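Beta-Lactamase/D-Alanine Carboxypeptidase (Pseudomonas syringae pv. tomato, PDB 5EVI) probably hydrolyses beta-lactam antibiotics to substituted beta-amino acids, as a class C serine beta-lactamase that confers antibiotic resistance. Local coordinates at residues D94-P99 against G163-R168; V214-G219 against G320-F325; F264-M269 against Q299-I304. All blocks are in the same frame, centred on the assembly; numbering follows the deposited sequence. Where two conformers were deposited one is given.

In the fold
The three contacts lie far apart in one beta-lactamase fold, made of a large antiparallel sheet and a mostly helical part. Contact 1 comes first along the chain and joins a loop to helix 156-169 in the helical part. Its centre is about 26 Å from that of contact 2 and about 27 Å from that of contact 3. The centres of contacts 2 and 3 are about 29 Å apart, but both reach the same sheet. Contact 3 pairs strands 262-266 and 299-308, and all of it falls between the two segments of contact 2. Strand 315-321 follows strand 299-308 in the chain. The sheet thus runs from contact 3, near one edge, to the turn of contact 2, close to the probable active site.

Contact 1 of 3, residues D94-P99 against G163-R168; sequences DTYMPP and GVIAAR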
ATOM      1  N   ASP D  94       9.414 -15.320 -16.357  1.00 35.99           N
ATOM      2  CA  ASP D  94       9.054 -16.367 -17.325  1.00 37.16           C
ATOM      3  C   ASP D  94       8.765 -17.746 -16.727  1.00 37.61           C
ATOM      4  O   ASP D  94       8.063 -18.546 -17.348  1.00 39.68           O
ATOM      5  CB  ASP D  94      10.093 -16.467 -18.462  1.00 37.37           C
ATOM      6  CG  ASP D  94      11.472 -16.933 -17.996  1.00 37.57           C
ATOM      7  OD1 ASP D  94      11.576 -17.859 -17.167  1.00 36.90           O
ATOM      8  OD2 ASP D  94      12.470 -16.372 -18.502  1.00 39.72           O
ATOM      9  N   THR D  95       9.296 -18.025 -15.534  1.00 37.31           N
ATOM     10  CA  THR D  95       8.939 -19.236 -14.777  1.00 37.53           C
ATOM     11  C   THR D  95       7.446 -19.316 -14.414  1.00 38.54           C
ATOM     12  O   THR D  95       6.918 -20.419 -14.235  1.00 35.87           O
ATOM     13  CB  THR D  95       9.763 -19.358 -13.472  1.00 37.41           C
ATOM     14  OG1 THR D  95      11.154 -19.217 -13.769  1.00 36.12           O
ATOM     15  CG2 THR D  95       9.527 -20.707 -12.766  1.00 37.36           C
ATOM     16  N   TYR D  96       6.789 -18.160 -14.274  1.00 39.97           N
ATOM     17  CA  TYR D  96       5.358 -18.097 -13.934  1.00 41.87           C
ATOM     18  C   TYR D  96       4.467 -17.367 -14.941  1.00 44.23           C
ATOM     19  O   TYR D  96       3.245 -17.401 -14.791  1.00 44.31           O
ATOM     20  CB  TYR D  96       5.176 -17.449 -12.561  1.00 40.92           C
ATOM     21  CG  TYR D  96       6.142 -17.953 -11.536  1.00 40.54           C
ATOM     22  CD1 TYR D  96       5.937 -19.173 -10.899  1.00 39.67           C
ATOM     23  CD2 TYR D  96       7.279 -17.218 -11.214  1.00 40.52           C
ATOM     24  CE1 TYR D  96       6.838 -19.644  -9.959  1.00 40.11           C
ATOM     25  CE2 TYR D  96       8.183 -17.678 -10.277  1.00 41.02           C
ATOM     26  CZ  TYR D  96       7.959 -18.889  -9.655  1.00 40.29           C
ATOM     27  OH  TYR D  96       8.855 -19.334  -8.730  1.00 41.98           O
HETATM   28  N   MSE D  97       5.060 -16.688 -15.928  1.00 47.69           N
HETATM   29  CA  MSE D  97       4.309 -16.037 -17.003  1.00 50.36           C
HETATM   30  C   MSE D  97       4.805 -16.672 -18.269  1.00 52.70           C
HETATM   31  O   MSE D  97       5.845 -16.263 -18.796  1.00 53.37           O
HETATM   32  CB  MSE D  97       4.527 -14.516 -17.054  1.00 50.56           C
HETATM   33  CG  MSE D  97       3.500 -13.733 -16.243  1.00 52.13           C
HETATM   34 SE   MSE D  97       1.655 -13.949 -16.922  1.00 52.97          SE
HETATM   35  CE  MSE D  97       1.860 -12.979 -18.622  1.00 54.07           C
ATOM     36  N   PRO D  98       4.097 -17.709 -18.757  1.00 55.23           N
ATOM     37  CA  PRO D  98       4.447 -18.278 -20.060  1.00 56.55           C
ATOM     38  C   PRO D  98       4.402 -17.280 -21.233  1.00 58.95           C
ATOM     39  O   PRO D  98       5.300 -17.324 -22.077  1.00 59.92           O
ATOM     40  CB  PRO D  98       3.433 -19.418 -20.245  1.00 56.29           C
ATOM     41  CG  PRO D  98       2.992 -19.766 -18.869  1.00 55.75           C
ATOM     42  CD  PRO D  98       3.051 -18.496 -18.077  1.00 55.28           C
ATOM     43  N   PRO D  99       3.401 -16.364 -21.274  1.00 60.69           N
ATOM     44  CA  PRO D  99       3.415 -15.349 -22.351  1.00 62.68           C
ATOM     45  C   PRO D  99       4.653 -14.421 -22.427  1.00 65.27           C
ATOM     46  O   PRO D  99       4.841 -13.752 -23.448  1.00 65.49           O
ATOM     47  CB  PRO D  99       2.146 -14.526 -22.078  1.00 61.96           C
ATOM     48  CG  PRO D  99       1.251 -15.441 -21.325  1.00 61.35           C
ATOM     49  CD  PRO D  99       2.159 -16.284 -20.478  1.00 61.17           C
ATOM     50  N   GLY D 163       0.723  -8.942  -9.022  1.00 41.66           N
ATOM     51  CA  GLY D 163      -0.624  -9.453  -8.739  1.00 42.89           C
ATOM     52  C   GLY D 163      -1.131 -10.470  -9.756  1.00 44.74           C
ATOM     53  O   GLY D 163      -1.797 -11.445  -9.385  1.00 44.89           O
ATOM     54  N   VAL D 164      -0.808 -10.246 -11.033  1.00 46.07           N
ATOM     55  CA  VAL D 164      -1.177 -11.165 -12.124  1.00 48.25           C
ATOM     56  C   VAL D 164      -0.433 -12.503 -11.986  1.00 49.15           C
ATOM     57  O   VAL D 164      -1.037 -13.561 -12.175  1.00 48.62           O
ATOM     58  CB  VAL D 164      -0.936 -10.527 -13.523  1.00 48.89           C
ATOM     59  CG1 VAL D 164      -1.134 -11.539 -14.650  1.00 49.33           C
ATOM     60  CG2 VAL D 164      -1.864  -9.337 -13.732  1.00 49.19           C
ATOM     61  N   ILE D 165       0.860 -12.447 -11.659  1.00 50.40           N
ATOM     62  CA  ILE D 165       1.665 -13.654 -11.374  1.00 51.77           C
ATOM     63  C   ILE D 165       1.162 -14.407 -10.128  1.00 51.51           C
ATOM     64  O   ILE D 165       1.085 -15.635 -10.145  1.00 51.44           O
ATOM     65  CB  ILE D 165       3.181 -13.319 -11.241  1.00 53.04           C
ATOM     66  CG1 ILE D 165       3.755 -12.945 -12.611  1.00 53.19           C
ATOM     67  CG2 ILE D 165       3.976 -14.496 -10.666  1.00 53.98           C
ATOM     68  CD1 ILE D 165       5.165 -12.385 -12.586  1.00 53.28           C
ATOM     69  N   ALA D 166       0.822 -13.676  -9.063  1.00 51.55           N
ATOM     70  CA  ALA D 166       0.367 -14.288  -7.800  1.00 51.88           C
ATOM     71  C   ALA D 166      -0.996 -14.988  -7.915  1.00 52.68           C
ATOM     72  O   ALA D 166      -1.190 -16.067  -7.353  1.00 52.45           O
ATOM     73  CB  ALA D 166       0.330 -13.249  -6.688  1.00 51.10           C
ATOM     74  N   ALA D 167      -1.931 -14.366  -8.632  1.00 53.28           N
ATOM     75  CA  ALA D 167      -3.260 -14.944  -8.869  1.00 54.25           C
ATOM     76  C   ALA D 167      -3.204 -16.136  -9.830  1.00 54.77           C
ATOM     77  O   ALA D 167      -3.893 -17.133  -9.624  1.00 54.28           O
ATOM     78  CB  ALA D 167      -4.210 -13.883  -9.404  1.00 54.22           C
ATOM     79  N   ARG D 168      -2.382 -16.024 -10.872  1.00 56.49           N
ATOM     80  CA  ARG D 168      -2.168 -17.115 -11.833  1.00 58.58           C
ATOM     81  C   ARG D 168      -1.523 -18.366 -11.209  1.00 58.68           C
ATOM     82  O   ARG D 168      -1.809 -19.486 -11.646  1.00 58.77           O
ATOM     83  CB  ARG D 168      -1.354 -16.613 -13.032  1.00 59.35           C
ATOM     84  CG  ARG D 168      -1.250 -17.593 -14.189  1.00 60.91           C
ATOM     85  CD  ARG D 168      -0.930 -16.867 -15.486  1.00 61.58           C
ATOM     86  NE  ARG D 168      -0.704 -17.786 -16.602  1.00 62.84           N
ATOM     87  CZ  ARG D 168      -0.610 -17.428 -17.886  1.00 64.09           C
ATOM     88  NH1 ARG D 168      -0.724 -16.152 -18.261  1.00 65.06           N
ATOM     89  NH2 ARG D 168      -0.398 -18.358 -18.816  1.00 64.66           N
TER
HETATM   90  O   HOH W   1       1.876 -17.619 -12.162  1.00 24.07           O
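Arg168, Met97 and Ile165 bury the most surface where the loop 94-99 packs on helix 156-169, in the helical part of the beta-lactamase fold. Met97 is a selenomethionine. Met97 CG rests on Ile165 CG1 at 3.7 Å. The chain then bends at chi2 (-63°) and chi3 (-69°), and Met97 SE meets Arg168 NH1 at 3.5 Å, the two side chains crossing at about a right angle. Ile165 uses its other branch on Tyr96: CG2 touches Tyr96 CB at 3.7 Å. The tyrosine ring leads away from the helix, and its hydroxyl is hydrogen-bonded to the carbonyl of Ser88. Arg168 reaches the prolines with an extended chain, starting with CG anti to the backbone N (chi1 -171°). Pro99 CD comes obliquely to the guanidinium, 3.6 Å from Arg168 NH1. Pro98 CD lies over one face of the same group, offset toward its rim and 3.5 Å from Arg168 NH2. The loop and helix backbones are joined through a water molecule. It donates to Tyr96 O at 3.0 Å and to Ile165 O at 2.9 Å.

Contact 2 of 3, residues V214-G219 against G320-F325; sequences VRVNPG and GSTNGF. With EDO (1,2-ethanediol), chain Q.
The turn that leaves strand 315-321 meets the loop after strand 213-214, close to what is probably the active site. Val216 CG1 packs against the methyl of Thr322, with CG1 and Thr322 CG2 only 3.4 Å apart, tighter than usual for two carbons. The two side chains cross at about a right angle. Thr322 OG1 sits between its own backbone N and carbonyl carbon (chi1 60°), where it accepts a weak bond from Phe325 N at 3.2 Å. The same hydroxyl is hydrogen-bonded to Glu65, whose other carboxylate oxygen takes the backbone N of Val216. Glu65 therefore ties both segments together. In the class C beta-lactamase fold, the strand entering this turn carries the KTG motif, here probably including Lys318, beside the catalytic pocket. On the loop side, Val214 CG1 lies over the backbone of Gly324, 3.7 Å from Gly324 CA. The Asn323 amide neighbours both valines in one of two conformers, a doubtful contact. Arg215 NH1 and NH2, in a poorly ordered side chain, each donate at 2.8 Å to O2 of a 1,2-ethanediol, probably from the crystallisation liquor. NH2 also hydrogen-bonds to Tyr203 O, and the two residues make a cation-pi contact.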
ATOM      1  N   VAL D 214     -15.548  12.999  -7.049  1.00 47.42           N
ATOM      2  CA  VAL D 214     -14.911  12.059  -7.974  1.00 50.13           C
ATOM      3  C   VAL D 214     -14.570  10.722  -7.300  1.00 53.33           C
ATOM      4  O   VAL D 214     -14.230  10.679  -6.115  1.00 53.17           O
ATOM      5  CB  VAL D 214     -13.622  12.668  -8.584  1.00 50.09           C
ATOM      6  CG1 VAL D 214     -12.511  12.791  -7.539  1.00 49.64           C
ATOM      7  CG2 VAL D 214     -13.149  11.863  -9.790  1.00 50.08           C
ATOM      8  N   ARG D 215     -14.663   9.646  -8.078  1.00 56.81           N
ATOM      9  CA  ARG D 215     -14.173   8.326  -7.686  1.00 59.81           C
ATOM     10  C   ARG D 215     -13.356   7.748  -8.839  1.00 59.89           C
ATOM     11  O   ARG D 215     -13.517   8.171  -9.986  1.00 59.95           O
ATOM     12  CB  ARG D 215     -15.337   7.396  -7.340  1.00 61.57           C
ATOM     13  CG  ARG D 215     -16.076   7.763  -6.062  1.00 62.84           C
ATOM     14  CD  ARG D 215     -17.087   6.688  -5.700  1.00 63.24           C
ATOM     15  NE  ARG D 215     -17.768   6.954  -4.431  1.00 71.20           N
ATOM     16  CZ  ARG D 215     -18.893   7.660  -4.275  1.00 80.56           C
ATOM     17  NH1 ARG D 215     -19.523   8.218  -5.310  1.00 84.21           N
ATOM     18  NH2 ARG D 215     -19.402   7.814  -3.057  1.00 83.41           N
ATOM     19  N   VAL D 216     -12.489   6.787  -8.526  1.00 61.00           N
ATOM     20  CA  VAL D 216     -11.561   6.213  -9.516  1.00 62.23           C
ATOM     21  C   VAL D 216     -12.272   5.593 -10.714  1.00 62.13           C
ATOM     22  O   VAL D 216     -13.370   5.048 -10.582  1.00 62.41           O
ATOM     23  CB  VAL D 216     -10.594   5.151  -8.916  1.00 62.51           C
ATOM     24  CG1 VAL D 216      -9.562   5.815  -8.017  1.00 62.18           C
ATOM     25  CG2 VAL D 216     -11.332   4.026  -8.187  1.00 62.00           C
ATOM     26  N   ASN D 217     -11.635   5.698 -11.877  1.00 62.33           N
ATOM     27  CA  ASN D 217     -12.108   5.039 -13.092  1.00 62.22           C
ATOM     28  C   ASN D 217     -11.542   3.625 -13.170  1.00 60.82           C
ATOM     29  O   ASN D 217     -10.546   3.319 -12.503  1.00 59.88           O
ATOM     30  CB  ASN D 217     -11.690   5.828 -14.337  1.00 62.45           C
ATOM     31  CG  ASN D 217     -12.478   7.112 -14.506  1.00 62.81           C
ATOM     32  OD1 ASN D 217     -13.706   7.112 -14.439  1.00 62.84           O
ATOM     33  ND2 ASN D 217     -11.773   8.214 -14.741  1.00 63.03           N
ATOM     34  N   PRO D 218     -12.168   2.756 -13.990  1.00 60.04           N
ATOM     35  CA  PRO D 218     -11.541   1.460 -14.255  1.00 57.89           C
ATOM     36  C   PRO D 218     -10.289   1.628 -15.115  1.00 54.16           C
ATOM     37  O   PRO D 218     -10.055   2.697 -15.681  1.00 54.02           O
ATOM     38  CB  PRO D 218     -12.632   0.683 -15.004  1.00 59.20           C
ATOM     39  CG  PRO D 218     -13.472   1.734 -15.644  1.00 59.98           C
ATOM     40  CD  PRO D 218     -13.459   2.897 -14.695  1.00 60.29           C
ATOM     41  N   GLY D 219      -9.486   0.581 -15.200  1.00 50.88           N
ATOM     42  CA  GLY D 219      -8.257   0.646 -15.974  1.00 47.52           C
ATOM     43  C   GLY D 219      -7.519  -0.665 -15.953  1.00 44.69           C
ATOM     44  O   GLY D 219      -7.870  -1.575 -15.199  1.00 43.61           O
ATOM     45  N   GLY D 320      -0.834   6.376  -0.071  1.00 19.52           N
ATOM     46  CA  GLY D 320      -1.699   6.025  -1.191  1.00 20.14           C
ATOM     47  C   GLY D 320      -2.655   7.147  -1.566  1.00 21.04           C
ATOM     48  O   GLY D 320      -3.335   7.711  -0.695  1.00 21.79           O
ATOM     49  N   SER D 321      -2.712   7.457  -2.855  1.00 21.64           N
ATOM     50  CA  SER D 321      -3.571   8.499  -3.387  1.00 22.37           C
ATOM     51  C   SER D 321      -4.402   8.037  -4.592  1.00 22.88           C
ATOM     52  O   SER D 321      -4.006   7.152  -5.348  1.00 22.17           O
ATOM     53  CB  SER D 321      -2.725   9.701  -3.814  1.00 22.94           C
ATOM     54  OG  SER D 321      -2.043  10.245  -2.705  1.00 22.92           O
ATOM     55  N   THR D 322      -5.579   8.632  -4.728  1.00 23.33           N
ATOM     56  CA  THR D 322      -6.336   8.620  -5.969  1.00 23.52           C
ATOM     57  C   THR D 322      -6.618  10.100  -6.296  1.00 23.50           C
ATOM     58  O   THR D 322      -6.027  11.006  -5.668  1.00 23.74           O
ATOM     59  CB  THR D 322      -7.619   7.752  -5.863  1.00 24.16           C
ATOM     60  OG1 THR D 322      -8.479   8.247  -4.827  1.00 24.77           O
ATOM     61  CG2 THR D 322      -7.277   6.285  -5.571  1.00 24.55           C
ATOM     62  N   ASN D 323      -7.483  10.324  -7.287  0.82 23.38           N
ATOM     63  CA  ASN D 323      -7.952  11.667  -7.642  0.82 23.22           C
ATOM     64  C   ASN D 323      -8.733  12.365  -6.521  0.82 22.42           C
ATOM     65  O   ASN D 323      -8.625  13.578  -6.362  0.82 21.17           O
ATOM     66  CB  ASN D 323      -8.731  11.716  -8.990  0.82 23.96           C
ATOM     67  CG  ASN D 323      -9.561  10.457  -9.306  0.82 24.43           C
ATOM     68  OD1 ASN D 323      -9.532   9.448  -8.599  0.82 24.88           O
ATOM     69  ND2 ASN D 323     -10.282  10.513 -10.417  0.82 25.07           N
ATOM     70  N   GLY D 324      -9.476  11.583  -5.743  1.00 21.48           N
ATOM     71  CA  GLY D 324     -10.339  12.098  -4.680  1.00 21.45           C
ATOM     72  C   GLY D 324      -9.872  11.859  -3.259  1.00 21.15           C
ATOM     73  O   GLY D 324     -10.313  12.581  -2.367  1.00 20.88           O
ATOM     74  N   PHE D 325      -8.960  10.895  -3.057  1.00 20.04           N
ATOM     75  CA  PHE D 325      -8.624  10.383  -1.730  1.00 19.99           C
ATOM     76  C   PHE D 325      -7.129  10.448  -1.464  1.00 19.58           C
ATOM     77  O   PHE D 325      -6.319  10.485  -2.396  1.00 19.83           O
ATOM     78  CB  PHE D 325      -9.059   8.932  -1.582  1.00 19.82           C
ATOM     79  CG  PHE D 325     -10.548   8.718  -1.647  1.00 19.57           C
ATOM     80  CD1 PHE D 325     -11.279   8.499  -0.482  1.00 19.39           C
ATOM     81  CD2 PHE D 325     -11.216   8.701  -2.865  1.00 19.51           C
ATOM     82  CE1 PHE D 325     -12.651   8.298  -0.540  1.00 19.22           C
ATOM     83  CE2 PHE D 325     -12.585   8.478  -2.923  1.00 19.10           C
ATOM     84  CZ  PHE D 325     -13.295   8.281  -1.764  1.00 18.95           C
TER
HETATM   85  C1  EDO Q 403     -23.540  10.042  -2.648  1.00 35.68           C
HETATM   86  O1  EDO Q 403     -22.637   9.846  -1.558  1.00 34.26           O
HETATM   87  C2  EDO Q 403     -22.776   9.911  -3.961  1.00 36.44           C
HETATM   88  O2  EDO Q 403     -21.871   8.805  -3.883  1.00 36.85           O

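Contact 3 of 3, residues F264-M269 against Q299-I304; sequences FKVGGM and QKADAI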
ATOM      1  N   PHE D 264      16.386  -3.191  -0.971  1.00 21.44           N
ATOM      2  CA  PHE D 264      17.281  -2.118  -1.452  1.00 22.31           C
ATOM      3  C   PHE D 264      17.355  -0.913  -0.504  1.00 22.81           C
ATOM      4  O   PHE D 264      16.388  -0.596   0.194  1.00 21.23           O
ATOM      5  CB  PHE D 264      16.813  -1.653  -2.837  1.00 22.55           C
ATOM      6  CG  PHE D 264      16.752  -2.751  -3.853  1.00 22.57           C
ATOM      7  CD1 PHE D 264      17.890  -3.102  -4.585  1.00 22.79           C
ATOM      8  CD2 PHE D 264      15.574  -3.430  -4.095  1.00 23.07           C
ATOM      9  CE1 PHE D 264      17.849  -4.122  -5.517  1.00 22.26           C
ATOM     10  CE2 PHE D 264      15.520  -4.452  -5.030  1.00 22.46           C
ATOM     11  CZ  PHE D 264      16.660  -4.797  -5.748  1.00 22.99           C
ATOM     12  N   LYS D 265      18.517  -0.256  -0.476  1.00 23.73           N
ATOM     13  CA  LYS D 265      18.653   1.080   0.111  1.00 24.34           C
ATOM     14  C   LYS D 265      18.464   2.080  -1.027  1.00 24.49           C
ATOM     15  O   LYS D 265      19.131   1.952  -2.066  1.00 23.51           O
ATOM     16  CB  LYS D 265      20.034   1.271   0.764  1.00 25.43           C
ATOM     17  CG  LYS D 265      20.170   0.684   2.170  1.00 25.92           C
ATOM     18  CD  LYS D 265      20.074   1.751   3.259  1.00 26.41           C
ATOM     19  CE  LYS D 265      19.458   1.237   4.546  1.00 26.42           C
ATOM     20  NZ  LYS D 265      19.984  -0.049   5.067  1.00 26.25           N
ATOM     21  N   VAL D 266      17.557   3.046  -0.839  1.00 24.50           N
ATOM     22  CA  VAL D 266      17.218   4.067  -1.868  1.00 25.61           C
ATOM     23  C   VAL D 266      17.214   5.421  -1.171  1.00 25.88           C
ATOM     24  O   VAL D 266      16.207   5.818  -0.590  1.00 27.21           O
ATOM     25  CB  VAL D 266      15.842   3.799  -2.536  1.00 25.45           C
ATOM     26  CG1 VAL D 266      15.596   4.766  -3.693  1.00 25.67           C
ATOM     27  CG2 VAL D 266      15.757   2.366  -3.049  1.00 26.00           C
ATOM     28  N   GLY D 267      18.348   6.120  -1.206  1.00 26.49           N
ATOM     29  CA  GLY D 267      18.575   7.255  -0.310  1.00 26.51           C
ATOM     30  C   GLY D 267      18.470   6.785   1.136  1.00 26.71           C
ATOM     31  O   GLY D 267      19.069   5.761   1.514  1.00 25.91           O
ATOM     32  N   GLY D 268      17.662   7.491   1.928  1.00 26.57           N
ATOM     33  CA  GLY D 268      17.444   7.144   3.336  1.00 26.52           C
ATOM     34  C   GLY D 268      16.364   6.085   3.606  1.00 26.32           C
ATOM     35  O   GLY D 268      16.134   5.721   4.759  1.00 27.21           O
HETATM   36  N   MSE D 269      15.702   5.609   2.552  1.00 25.09           N
HETATM   37  CA  MSE D 269      14.588   4.664   2.647  1.00 25.15           C
HETATM   38  C   MSE D 269      15.064   3.280   2.302  1.00 24.03           C
HETATM   39  O   MSE D 269      15.865   3.107   1.392  1.00 24.38           O
HETATM   40  CB  MSE D 269      13.524   5.165   1.665  1.00 26.49           C
HETATM   41  CG  MSE D 269      12.487   4.139   1.247  1.00 28.21           C
HETATM   42 SE   MSE D 269      11.332   5.181   0.065  0.46 31.26          SE
HETATM   43  CE  MSE D 269      12.121   4.488  -1.594  1.00 31.01           C
ATOM     44  N   GLN D 299      15.672   6.821  -9.069  1.00 31.79           N
ATOM     45  CA  GLN D 299      16.766   7.034  -8.113  1.00 32.83           C
ATOM     46  C   GLN D 299      17.748   5.892  -8.243  1.00 33.03           C
ATOM     47  O   GLN D 299      17.375   4.812  -8.690  1.00 31.92           O
ATOM     48  CB  GLN D 299      16.260   7.019  -6.663  1.00 33.51           C
ATOM     49  CG  GLN D 299      15.764   8.351  -6.121  1.00 34.83           C
ATOM     50  CD  GLN D 299      14.365   8.678  -6.571  1.00 35.44           C
ATOM     51  OE1 GLN D 299      14.098   9.782  -7.055  1.00 34.67           O
ATOM     52  NE2 GLN D 299      13.454   7.716  -6.423  1.00 36.47           N
ATOM     53  N   LYS D 300      18.988   6.133  -7.825  1.00 33.76           N
ATOM     54  CA  LYS D 300      19.961   5.065  -7.642  1.00 34.60           C
ATOM     55  C   LYS D 300      19.550   4.208  -6.439  1.00 33.82           C
ATOM     56  O   LYS D 300      19.027   4.721  -5.446  1.00 32.50           O
ATOM     57  CB  LYS D 300      21.358   5.640  -7.410  1.00 35.71           C
ATOM     58  CG  LYS D 300      22.418   4.574  -7.184  1.00 37.32           C
ATOM     59  CD  LYS D 300      23.805   5.021  -7.642  1.00 38.39           C
ATOM     60  CE  LYS D 300      24.764   3.846  -7.722  1.00 39.28           C
ATOM     61  NZ  LYS D 300      24.757   3.006  -6.485  1.00 39.55           N
ATOM     62  N   ALA D 301      19.787   2.905  -6.548  1.00 34.60           N
ATOM     63  CA  ALA D 301      19.523   1.966  -5.464  1.00 35.65           C
ATOM     64  C   ALA D 301      20.718   1.038  -5.284  1.00 36.60           C
ATOM     65  O   ALA D 301      21.507   0.844  -6.208  1.00 35.88           O
ATOM     66  CB  ALA D 301      18.268   1.153  -5.753  1.00 35.95           C
ATOM     67  N   ASP D 302      20.828   0.473  -4.082  1.00 38.25           N
ATOM     68  CA  ASP D 302      21.906  -0.451  -3.718  1.00 39.22           C
ATOM     69  C   ASP D 302      21.304  -1.718  -3.115  1.00 40.67           C
ATOM     70  O   ASP D 302      20.569  -1.645  -2.130  1.00 40.48           O
ATOM     71  CB  ASP D 302      22.840   0.204  -2.705  1.00 39.72           C
ATOM     72  CG  ASP D 302      23.444   1.499  -3.215  1.00 40.16           C
ATOM     73  OD1 ASP D 302      23.802   1.575  -4.409  1.00 40.27           O
ATOM     74  OD2 ASP D 302      23.570   2.445  -2.416  1.00 40.75           O
ATOM     75  N   ALA D 303      21.622  -2.870  -3.696  1.00 42.16           N
ATOM     76  CA  ALA D 303      21.077  -4.149  -3.228  1.00 44.68           C
ATOM     77  C   ALA D 303      21.584  -4.512  -1.832  1.00 46.90           C
ATOM     78  O   ALA D 303      22.781  -4.449  -1.568  1.00 46.49           O
ATOM     79  CB  ALA D 303      21.409  -5.262  -4.212  1.00 44.64           C
ATOM     80  N   ILE D 304      20.658  -4.879  -0.949  1.00 49.54           N
ATOM     81  CA  ILE D 304      21.000  -5.416   0.361  1.00 52.31           C
ATOM     82  C   ILE D 304      21.058  -6.934   0.180  1.00 53.22           C
ATOM     83  O   ILE D 304      20.027  -7.573  -0.051  1.00 52.45           O
ATOM     84  CB  ILE D 304      19.963  -5.026   1.440  1.00 54.59           C
ATOM     85  CG1 ILE D 304      19.716  -3.506   1.448  1.00 58.76           C
ATOM     86  CG2 ILE D 304      20.436  -5.485   2.818  1.00 54.61           C
ATOM     87  CD1 ILE D 304      18.477  -3.082   2.212  1.00 69.61           C
TER
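Phe264 and Ala303 meet on one face of the sheet as an antiparallel non-hydrogen-bonded pair. The phenylalanine ring comes obliquely to the neighbouring strand. Phe264 CD1 lies 3.6 Å from Ala303 CA, and CE1 is 4.0 Å from Ala303 CB. Phe264 CG stands anti to its carbonyl carbon (chi1 -57°), which brings CD1 and CE1 beside Ala303. Ile304 sends its CD1 over the backbone, 3.7 Å from Phe264 C. The Ile304 and Lys265 side chains cross obliquely, with Ile304 CD1 4.1 Å from Lys265 CG. These strands, 262-266 and 299-308, are neighbours in the large antiparallel sheet of the beta-lactamase fold. Lys265 and Asp302 form the hydrogen-bonded pair: Lys265 N donates to Asp302 O and Asp302 N to Lys265 O, both at 3.0 Å. Asp302 OD1 makes a salt bridge to Lys300 NZ at 2.7 Å, within its own strand. Val266 opens the type II' turn that ends at Met269, and its two methyls take different partners. CG2 packs on Ala301 CB, and Val266 CG1, anti to the backbone N (chi1 -173°), lies 3.8 Å from Gln299 CB. The amide of Gln299 turns elsewhere, with NE2 hydrogen-bonded to the carbonyl of Met295.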